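Local coordinates for glycosyl hydrolase family 2, TIM barrel domain protein (PDB 6ED2) that probably hydrolyses beta-glucuronides as a gut bacterial beta-glucuronidase of glycosyl hydrolase family 2, built with a sugar-binding beta domain and a TIM barrel, at residues A[42-50]-A[67-77]; A[117-126]-A[154-164]. One frame throughout, in Å; residues are numbered along the deposited sequence.

Contacts 1 and 2 are two antiparallel strand pairings of one beta domain, the sugar-binding domain of family 2 glycosyl hydrolases. They come in series along the chain: contact 1, 42-50 with 67-77, is complete in sequence before contact 2, 117-126 with 154-164, begins. Both belong to the same sheet system, and strand 92-101 joins them, since it pairs with strand 38-51 and with strand 152-161. Their centres lie about 12 Å apart, and they meet directly in the core, where W46 CH2 packs on L156 CD2 at 3.7 Å. A second subunit touches contact 1, whereas no other chain of the assembly touches the segments of contact 2.

Contact 1: residues A[42-50]-A[67-77]; sequences LDGMWRFSF and SSLSMPVPASF
An antiparallel strand pair of the sugar-binding beta domain brings 42-50 beside 67-77, with one face of mixed character and the other hydrophobic. Backbone bonds tie G44 to V73 and W46 to M71 in both directions, and L69 N donates to F48 O. On the mixed face R47 reaches back over the partner strand. Its chain is bent at chi2 and chi3, which folds the guanidinium over the backbone of L69 and S70 and points its side at S68. There NE (2.9 Å) and NH2 (3.2 Å) both donate to S68 OG, which lies in the guanidinium plane, so one hydroxyl oxygen receives a side-on, two-nitrogen grip. Next to it M45 curls its CE methyl toward the partner backbone, 3.8 Å from P72 CD. W46, F48, M71 and V73 make up the hydrophobic face. V73 CG2 sits over the W46 five-membered ring, 3.6 Å from its centroid, a CH-pi contact almost on the ring normal. W46 NE1 in turn donates to L42 O at 2.9 Å, which fixes the indole's turn. F48 and M71 lie side by side, their CB atoms 3.5 Å apart, and M71 SD stands above the phenyl face in a distant Met-aromatic contact. F48 CZ comes over one face of F77, with the planes at 46°, while F50 offers its edge to F77, the planes at 77°; the three rings form an aromatic cluster. At the loop end, G44 has backbone angles at which a side chain would jam against the preceding carbonyl, and D43 OD1 is held by V200 N. Strand 92-101 flanks 42-50 through backbone bonds and sends Y95 against W46, F48 and M71, while M366 of a second subunit packs on M45 and S70.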
loop_
_atom_site.group_PDB
_atom_site.type_symbol
_atom_site.label_atom_id
_atom_site.label_comp_id
_atom_site.label_asym_id
_atom_site.label_seq_id
_atom_site.Cartn_x
_atom_site.Cartn_y
_atom_site.Cartn_z
ATOM N N LEU A 42 26.213 26.175 -15.565
ATOM C CA LEU A 42 27.185 25.103 -15.404
ATOM C C LEU A 42 26.566 23.845 -14.817
ATOM O O LEU A 42 27.298 22.956 -14.367
ATOM C CB LEU A 42 28.352 25.569 -14.524
ATOM C CG LEU A 42 29.140 26.822 -14.945
ATOM C CD1 LEU A 42 30.273 27.061 -13.975
ATOM C CD2 LEU A 42 29.710 26.670 -16.350
ATOM N N ASP A 43 25.241 23.759 -14.771
ATOM C CA ASP A 43 24.599 22.548 -14.276
ATOM C C ASP A 43 24.922 21.384 -15.202
ATOM O O ASP A 43 25.138 21.563 -16.401
ATOM C CB ASP A 43 23.073 22.729 -14.193
ATOM C CG ASP A 43 22.664 23.846 -13.219
ATOM O OD1 ASP A 43 23.545 24.329 -12.453
ATOM O OD2 ASP A 43 21.471 24.244 -13.227
ATOM N N GLY A 44 24.944 20.191 -14.644
ATOM C CA GLY A 44 25.156 19.023 -15.444
ATOM C C GLY A 44 25.793 17.949 -14.600
ATOM O O GLY A 44 25.626 17.928 -13.385
ATOM N N MET A 45 26.502 17.045 -15.267
ATOM C CA MET A 45 27.246 16.016 -14.564
ATOM C C MET A 45 28.596 16.596 -14.179
ATOM O O MET A 45 29.343 17.052 -15.047
ATOM C CB MET A 45 27.427 14.760 -15.413
ATOM C CG MET A 45 26.155 14.003 -15.700
ATOM S SD MET A 45 25.280 13.399 -14.225
ATOM C CE MET A 45 26.561 12.656 -13.306
ATOM N N TRP A 46 28.896 16.596 -12.883
ATOM C CA TRP A 46 30.208 16.966 -12.377
ATOM C C TRP A 46 30.912 15.710 -11.888
ATOM O O TRP A 46 30.349 14.614 -11.914
ATOM C CB TRP A 46 30.097 17.992 -11.242
ATOM C CG TRP A 46 29.548 19.365 -11.594
ATOM C CD1 TRP A 46 28.625 19.672 -12.555
ATOM C CD2 TRP A 46 29.868 20.599 -10.939
ATOM N NE1 TRP A 46 28.352 21.026 -12.541
ATOM C CE2 TRP A 46 29.109 21.617 -11.561
ATOM C CE3 TRP A 46 30.724 20.943 -9.886
ATOM C CZ2 TRP A 46 29.184 22.958 -11.169
ATOM C CZ3 TRP A 46 30.794 22.288 -9.489
ATOM C CH2 TRP A 46 30.030 23.273 -10.138
ATOM N N ARG A 47 32.154 15.873 -11.442
ATOM C CA ARG A 47 32.875 14.833 -10.725
ATOM C C ARG A 47 32.766 15.086 -9.222
ATOM O O ARG A 47 32.537 16.209 -8.769
ATOM C CB ARG A 47 34.347 14.783 -11.154
ATOM C CG ARG A 47 34.592 14.691 -12.663
ATOM C CD ARG A 47 33.842 13.523 -13.307
ATOM N NE ARG A 47 34.222 12.225 -12.730
ATOM C CZ ARG A 47 33.673 11.062 -13.085
ATOM N NH1 ARG A 47 32.715 11.027 -14.015
ATOM N NH2 ARG A 47 34.070 9.934 -12.504
ATOM N N PHE A 48 32.951 14.024 -8.449
ATOM C CA PHE A 48 32.622 14.048 -7.036
ATOM C C PHE A 48 33.500 13.042 -6.316
ATOM O O PHE A 48 33.721 11.939 -6.815
ATOM C CB PHE A 48 31.128 13.723 -6.822
ATOM C CG PHE A 48 30.694 13.644 -5.366
ATOM C CD1 PHE A 48 30.026 14.706 -4.775
ATOM C CD2 PHE A 48 30.891 12.483 -4.615
ATOM C CE1 PHE A 48 29.581 14.633 -3.441
ATOM C CE2 PHE A 48 30.461 12.406 -3.287
ATOM C CZ PHE A 48 29.793 13.489 -2.706
ATOM N N SER A 49 33.983 13.422 -5.136
ATOM C CA SER A 49 34.723 12.489 -4.309
ATOM C C SER A 49 34.460 12.801 -2.846
ATOM O O SER A 49 34.486 13.967 -2.444
ATOM C CB SER A 49 36.229 12.562 -4.589
ATOM O OG SER A 49 36.875 11.548 -3.854
ATOM N N PHE A 50 34.194 11.756 -2.062
ATOM C CA PHE A 50 34.265 11.874 -0.613
ATOM C C PHE A 50 35.719 12.074 -0.189
ATOM O O PHE A 50 36.649 11.630 -0.867
ATOM C CB PHE A 50 33.690 10.624 0.062
ATOM C CG PHE A 50 32.223 10.393 -0.216
ATOM C CD1 PHE A 50 31.265 11.281 0.252
ATOM C CD2 PHE A 50 31.798 9.280 -0.940
ATOM C CE1 PHE A 50 29.910 11.073 -0.006
ATOM C CE2 PHE A 50 30.432 9.065 -1.197
ATOM C CZ PHE A 50 29.494 9.960 -0.724
ATOM N N SER A 67 40.612 10.107 -7.556
ATOM C CA SER A 67 39.534 9.248 -8.010
ATOM C C SER A 67 38.224 9.989 -7.799
ATOM O O SER A 67 38.111 10.828 -6.904
ATOM C CB SER A 67 39.534 7.906 -7.273
ATOM O OG SER A 67 39.188 8.079 -5.914
ATOM N N SER A 68 37.237 9.689 -8.633
ATOM C CA SER A 68 35.993 10.431 -8.555
ATOM C C SER A 68 34.860 9.595 -9.127
ATOM O O SER A 68 35.077 8.572 -9.775
ATOM C CB SER A 68 36.111 11.767 -9.288
ATOM O OG SER A 68 36.159 11.568 -10.681
ATOM N N LEU A 69 33.638 10.054 -8.880
ATOM C CA LEU A 69 32.454 9.480 -9.493
ATOM C C LEU A 69 31.612 10.613 -10.052
ATOM O O LEU A 69 31.748 11.772 -9.645
ATOM C CB LEU A 69 31.644 8.631 -8.493
ATOM C CG LEU A 69 31.264 9.305 -7.181
ATOM C CD1 LEU A 69 29.886 9.918 -7.310
ATOM C CD2 LEU A 69 31.289 8.313 -6.048
ATOM N N SER A 70 30.750 10.277 -11.008
ATOM C CA SER A 70 29.922 11.290 -11.650
ATOM C C SER A 70 28.773 11.672 -10.728
ATOM O O SER A 70 28.199 10.823 -10.044
ATOM C CB SER A 70 29.384 10.778 -12.985
ATOM O OG SER A 70 28.475 9.714 -12.759
ATOM N N MET A 71 28.447 12.951 -10.703
ATOM C CA MET A 71 27.439 13.430 -9.771
ATOM C C MET A 71 26.665 14.552 -10.436
ATOM O O MET A 71 27.268 15.529 -10.888
ATOM C CB MET A 71 28.083 13.905 -8.464
ATOM C CG MET A 71 27.117 14.526 -7.464
ATOM S SD MET A 71 25.969 13.316 -6.746
ATOM C CE MET A 71 27.040 11.915 -6.393
ATOM N N PRO A 72 25.346 14.432 -10.569
ATOM C CA PRO A 72 24.574 15.523 -11.177
ATOM C C PRO A 72 24.509 16.725 -10.241
ATOM O O PRO A 72 24.404 16.583 -9.022
ATOM C CB PRO A 72 23.183 14.907 -11.389
ATOM C CG PRO A 72 23.093 13.827 -10.337
ATOM C CD PRO A 72 24.505 13.295 -10.156
ATOM N N VAL A 73 24.578 17.910 -10.835
ATOM C CA VAL A 73 24.411 19.191 -10.160
ATOM C C VAL A 73 23.319 19.927 -10.925
ATOM O O VAL A 73 23.403 20.030 -12.156
ATOM C CB VAL A 73 25.725 19.987 -10.140
ATOM C CG1 VAL A 73 25.496 21.390 -9.607
ATOM C CG2 VAL A 73 26.799 19.254 -9.322
ATOM N N PRO A 74 22.261 20.425 -10.274
ATOM C CA PRO A 74 21.971 20.420 -8.838
ATOM C C PRO A 74 21.319 19.136 -8.320
ATOM O O PRO A 74 20.428 18.594 -8.963
ATOM C CB PRO A 74 20.998 21.601 -8.689
ATOM C CG PRO A 74 20.214 21.549 -9.995
ATOM C CD PRO A 74 21.238 21.170 -11.042
ATOM N N ALA A 75 21.736 18.702 -7.132
ATOM C CA ALA A 75 21.088 17.626 -6.390
ATOM C C ALA A 75 21.764 17.525 -5.032
ATOM O O ALA A 75 22.916 17.945 -4.864
ATOM C CB ALA A 75 21.176 16.276 -7.130
ATOM N N SER A 76 21.035 16.977 -4.062
ATOM C CA SER A 76 21.708 16.384 -2.917
ATOM C C SER A 76 22.405 15.124 -3.396
ATOM O O SER A 76 21.914 14.437 -4.298
ATOM C CB SER A 76 20.719 16.031 -1.802
ATOM O OG SER A 76 19.974 17.163 -1.378
ATOM N N PHE A 77 23.562 14.816 -2.797
ATOM C CA PHE A 77 24.247 13.601 -3.215
ATOM C C PHE A 77 23.665 12.342 -2.574
ATOM O O PHE A 77 23.839 11.256 -3.129
ATOM C CB PHE A 77 25.763 13.700 -2.943
ATOM C CG PHE A 77 26.160 13.686 -1.465
ATOM C CD1 PHE A 77 26.197 12.496 -0.736
ATOM C CD2 PHE A 77 26.539 14.862 -0.829
ATOM C CE1 PHE A 77 26.590 12.471 0.621
ATOM C CE2 PHE A 77 26.939 14.855 0.528
ATOM C CZ PHE A 77 26.953 13.654 1.254
HETATM O O HOH W 1 35.838 8.715 -5.480
#

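Contact 2: residues A[117-126]-A[154-164]; sequences VTHRARVFVN and NKLSVLANNEL
The strands within 117-126 and 154-164 run antiparallel at 162°, their axes 4.6 Å apart at the closest. Paired backbone bonds join R122 with L159 and F124 with S157. At one end the register slips: H119 and R120 both face N161 in a classic beta bulge, where N161 O takes a 2.8 Å bond from H119 N and only a weak one from R120 N. The side chain of R120 runs alongside N161, and its bend at chi3 (51°) swings the guanidinium onto the turn beyond the strand. NH1 alone makes two bonds there, 2.9 Å to E163 O and 3.0 Å to N161 OD1, both near the guanidinium plane, while NE is salt-bridged to E134. N161 OD1 also accepts from E163 N, closing an Asx turn, and the two donors approach from opposite faces of its amide; N161 ND2 returns a nearly straight 2.8 Å bond to E163 OE1. A leucine in place of R120 would probably leave E163 O and N161 OD1 short of a donor and E134 without its mate. At the other end N126 continues the pairing: its N donates to K155 O, and its side-chain OD1, in place of a backbone carbonyl, accepts from K155 N at 3.0 Å. Its ND2 meets a lone pair of N154 OD1 at 2.9 Å, an oxygen to which R149 N also donates. Between these polar ends one face is aliphatic, with V123 CG1 against L156 CD1 at 3.6 Å. On the other face F124 and R122 flank L159, and R122 NE is salt-bridged to E129. Strand 109-114 lends L112 and F114 to the aliphatic face, as expected of the jelly-roll-like beta sandwich of family 2 sugar-binding domains.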
loop_
_atom_site.group_PDB
_atom_site.type_symbol
_atom_site.label_atom_id
_atom_site.label_comp_id
_atom_site.label_asym_id
_atom_site.label_seq_id
_atom_site.Cartn_x
_atom_site.Cartn_y
_atom_site.Cartn_z
ATOM N N VAL A 117 25.603 26.010 -1.637
ATOM C CA VAL A 117 26.379 24.803 -1.379
ATOM C C VAL A 117 26.155 24.448 0.081
ATOM O O VAL A 117 26.323 25.297 0.962
ATOM C CB VAL A 117 27.887 24.981 -1.679
ATOM C CG1 VAL A 117 28.635 23.692 -1.384
ATOM C CG2 VAL A 117 28.127 25.393 -3.149
ATOM N N THR A 118 25.746 23.215 0.347
ATOM C CA THR A 118 25.288 22.815 1.674
ATOM C C THR A 118 26.333 21.914 2.313
ATOM O O THR A 118 26.671 20.873 1.740
ATOM C CB THR A 118 23.942 22.109 1.553
ATOM O OG1 THR A 118 23.027 22.971 0.849
ATOM C CG2 THR A 118 23.391 21.741 2.925
ATOM N N HIS A 119 26.859 22.295 3.487
ATOM C CA HIS A 119 26.490 23.464 4.299
ATOM C C HIS A 119 27.479 24.640 4.195
ATOM O O HIS A 119 27.159 25.770 4.539
ATOM C CB HIS A 119 26.414 23.056 5.775
ATOM C CG HIS A 119 25.192 22.281 6.135
ATOM N ND1 HIS A 119 23.926 22.828 6.090
ATOM C CD2 HIS A 119 25.040 21.007 6.564
ATOM C CE1 HIS A 119 23.043 21.915 6.459
ATOM N NE2 HIS A 119 23.695 20.799 6.747
ATOM N N ARG A 120 28.710 24.341 3.793
ATOM C CA ARG A 120 29.763 25.343 3.688
ATOM C C ARG A 120 30.653 24.941 2.522
ATOM O O ARG A 120 30.653 23.783 2.093
ATOM C CB ARG A 120 30.576 25.457 4.988
ATOM C CG ARG A 120 31.219 24.132 5.471
ATOM C CD ARG A 120 31.611 24.198 6.968
ATOM N NE ARG A 120 30.462 24.656 7.738
ATOM C CZ ARG A 120 29.566 23.845 8.294
ATOM N NH1 ARG A 120 29.696 22.519 8.212
ATOM N NH2 ARG A 120 28.543 24.366 8.951
ATOM N N ALA A 121 31.423 25.898 2.013
ATOM C CA ALA A 121 32.175 25.657 0.787
ATOM C C ALA A 121 33.477 26.453 0.768
ATOM O O ALA A 121 33.540 27.588 1.255
ATOM C CB ALA A 121 31.329 26.011 -0.445
ATOM N N ARG A 122 34.508 25.834 0.205
ATOM C CA ARG A 122 35.733 26.501 -0.222
ATOM C C ARG A 122 35.889 26.246 -1.714
ATOM O O ARG A 122 35.924 25.089 -2.151
ATOM C CB ARG A 122 36.951 25.987 0.553
ATOM C CG ARG A 122 36.863 26.255 2.056
ATOM C CD ARG A 122 37.971 25.589 2.826
ATOM N NE ARG A 122 39.291 26.041 2.392
ATOM C CZ ARG A 122 40.420 25.458 2.783
ATOM N NH1 ARG A 122 40.371 24.413 3.611
ATOM N NH2 ARG A 122 41.592 25.911 2.354
ATOM N N VAL A 123 35.963 27.317 -2.493
ATOM C CA VAL A 123 35.974 27.232 -3.946
ATOM C C VAL A 123 37.383 27.511 -4.455
ATOM O O VAL A 123 38.011 28.505 -4.067
ATOM C CB VAL A 123 34.954 28.201 -4.560
ATOM C CG1 VAL A 123 35.032 28.184 -6.087
ATOM C CG2 VAL A 123 33.560 27.839 -4.071
ATOM N N PHE A 124 37.873 26.631 -5.323
ATOM C CA PHE A 124 39.156 26.779 -5.988
ATOM C C PHE A 124 38.933 26.830 -7.493
ATOM O O PHE A 124 38.119 26.077 -8.037
ATOM C CB PHE A 124 40.097 25.620 -5.647
ATOM C CG PHE A 124 40.299 25.417 -4.175
ATOM C CD1 PHE A 124 41.438 25.893 -3.549
ATOM C CD2 PHE A 124 39.350 24.742 -3.409
ATOM C CE1 PHE A 124 41.628 25.706 -2.186
ATOM C CE2 PHE A 124 39.533 24.563 -2.043
ATOM C CZ PHE A 124 40.675 25.047 -1.437
ATOM N N VAL A 125 39.647 27.731 -8.158
ATOM C CA VAL A 125 39.706 27.766 -9.609
ATOM C C VAL A 125 41.171 27.616 -10.014
ATOM O O VAL A 125 42.035 28.364 -9.540
ATOM C CB VAL A 125 39.073 29.044 -10.170
ATOM C CG1 VAL A 125 39.430 29.235 -11.639
ATOM C CG2 VAL A 125 37.568 28.962 -10.004
ATOM N N ASN A 126 41.453 26.616 -10.851
ATOM C CA ASN A 126 42.826 26.275 -11.230
ATOM C C ASN A 126 43.720 26.155 -10.004
ATOM O O ASN A 126 44.844 26.652 -9.981
ATOM C CB ASN A 126 43.396 27.294 -12.216
ATOM C CG ASN A 126 42.552 27.410 -13.470
ATOM O OD1 ASN A 126 42.013 26.405 -13.960
ATOM N ND2 ASN A 126 42.395 28.634 -13.977
ATOM N N ASN A 154 38.999 25.834 -17.642
ATOM C CA ASN A 154 39.407 26.146 -16.282
ATOM C C ASN A 154 38.806 25.127 -15.331
ATOM O O ASN A 154 37.666 24.691 -15.520
ATOM C CB ASN A 154 38.965 27.564 -15.916
ATOM C CG ASN A 154 39.674 28.615 -16.750
ATOM O OD1 ASN A 154 40.708 29.135 -16.340
ATOM N ND2 ASN A 154 39.137 28.915 -17.928
ATOM N N LYS A 155 39.574 24.747 -14.312
ATOM C CA LYS A 155 39.120 23.760 -13.344
ATOM C C LYS A 155 38.403 24.444 -12.182
ATOM O O LYS A 155 38.938 25.370 -11.564
ATOM C CB LYS A 155 40.283 22.926 -12.819
ATOM C CG LYS A 155 39.828 21.924 -11.774
ATOM C CD LYS A 155 40.670 20.673 -11.796
ATOM C CE LYS A 155 40.335 19.818 -12.995
ATOM N NZ LYS A 155 41.246 18.643 -13.045
ATOM N N LEU A 156 37.186 23.990 -11.898
ATOM C CA LEU A 156 36.401 24.457 -10.765
ATOM C C LEU A 156 36.312 23.320 -9.766
ATOM O O LEU A 156 35.738 22.269 -10.076
ATOM C CB LEU A 156 35.009 24.892 -11.208
ATOM C CG LEU A 156 33.987 25.208 -10.127
ATOM C CD1 LEU A 156 34.556 26.227 -9.122
ATOM C CD2 LEU A 156 32.733 25.732 -10.812
ATOM N N SER A 157 36.886 23.520 -8.583
ATOM C CA SER A 157 36.820 22.541 -7.504
ATOM C C SER A 157 36.130 23.162 -6.302
ATOM O O SER A 157 36.461 24.281 -5.900
ATOM C CB SER A 157 38.211 22.052 -7.100
ATOM O OG SER A 157 38.969 21.751 -8.252
ATOM N N VAL A 158 35.188 22.433 -5.717
ATOM C CA VAL A 158 34.469 22.894 -4.540
ATOM C C VAL A 158 34.705 21.891 -3.424
ATOM O O VAL A 158 34.355 20.712 -3.550
ATOM C CB VAL A 158 32.969 23.087 -4.812
ATOM C CG1 VAL A 158 32.251 23.563 -3.545
ATOM C CG2 VAL A 158 32.758 24.083 -5.940
ATOM N N LEU A 159 35.316 22.360 -2.339
ATOM C CA LEU A 159 35.437 21.584 -1.112
ATOM C C LEU A 159 34.262 21.976 -0.226
ATOM O O LEU A 159 34.188 23.113 0.258
ATOM C CB LEU A 159 36.774 21.845 -0.428
ATOM C CG LEU A 159 36.885 21.356 1.013
ATOM C CD1 LEU A 159 36.536 19.875 1.120
ATOM C CD2 LEU A 159 38.291 21.632 1.560
ATOM N N ALA A 160 33.326 21.051 -0.046
ATOM C CA ALA A 160 32.144 21.296 0.757
ATOM C C ALA A 160 32.181 20.418 2.002
ATOM O O ALA A 160 32.957 19.462 2.100
ATOM C CB ALA A 160 30.869 21.050 -0.065
ATOM N N ASN A 161 31.336 20.769 2.970
ATOM C CA ASN A 161 31.286 20.071 4.248
ATOM C C ASN A 161 29.852 20.134 4.758
ATOM O O ASN A 161 29.173 21.150 4.581
ATOM C CB ASN A 161 32.267 20.708 5.253
ATOM C CG ASN A 161 32.306 19.977 6.586
ATOM O OD1 ASN A 161 31.456 20.188 7.435
ATOM N ND2 ASN A 161 33.280 19.095 6.757
ATOM N N ASN A 162 29.375 19.043 5.366
ATOM C CA ASN A 162 27.996 19.009 5.846
ATOM C C ASN A 162 27.900 18.689 7.333
ATOM O O ASN A 162 26.839 18.261 7.808
ATOM C CB ASN A 162 27.171 18.010 5.034
ATOM C CG ASN A 162 27.640 16.583 5.219
ATOM O OD1 ASN A 162 28.704 16.337 5.788
ATOM N ND2 ASN A 162 26.849 15.626 4.727
ATOM N N GLU A 163 28.988 18.872 8.075
ATOM C CA GLU A 163 28.954 18.630 9.508
ATOM C C GLU A 163 28.078 19.666 10.201
ATOM O O GLU A 163 27.963 20.814 9.764
ATOM C CB GLU A 163 30.367 18.642 10.086
ATOM C CG GLU A 163 31.152 17.428 9.678
ATOM C CD GLU A 163 32.628 17.494 10.055
ATOM O OE1 GLU A 163 33.457 17.779 9.173
ATOM O OE2 GLU A 163 32.964 17.214 11.218
ATOM N N LEU A 164 27.430 19.226 11.273
ATOM C CA LEU A 164 26.541 20.053 12.067
ATOM C C LEU A 164 27.208 20.483 13.373
ATOM O O LEU A 164 28.018 19.755 13.951
ATOM C CB LEU A 164 25.255 19.288 12.364
ATOM C CG LEU A 164 24.422 18.925 11.130
ATOM C CD1 LEU A 164 23.175 18.165 11.554
ATOM C CD2 LEU A 164 24.066 20.178 10.320
#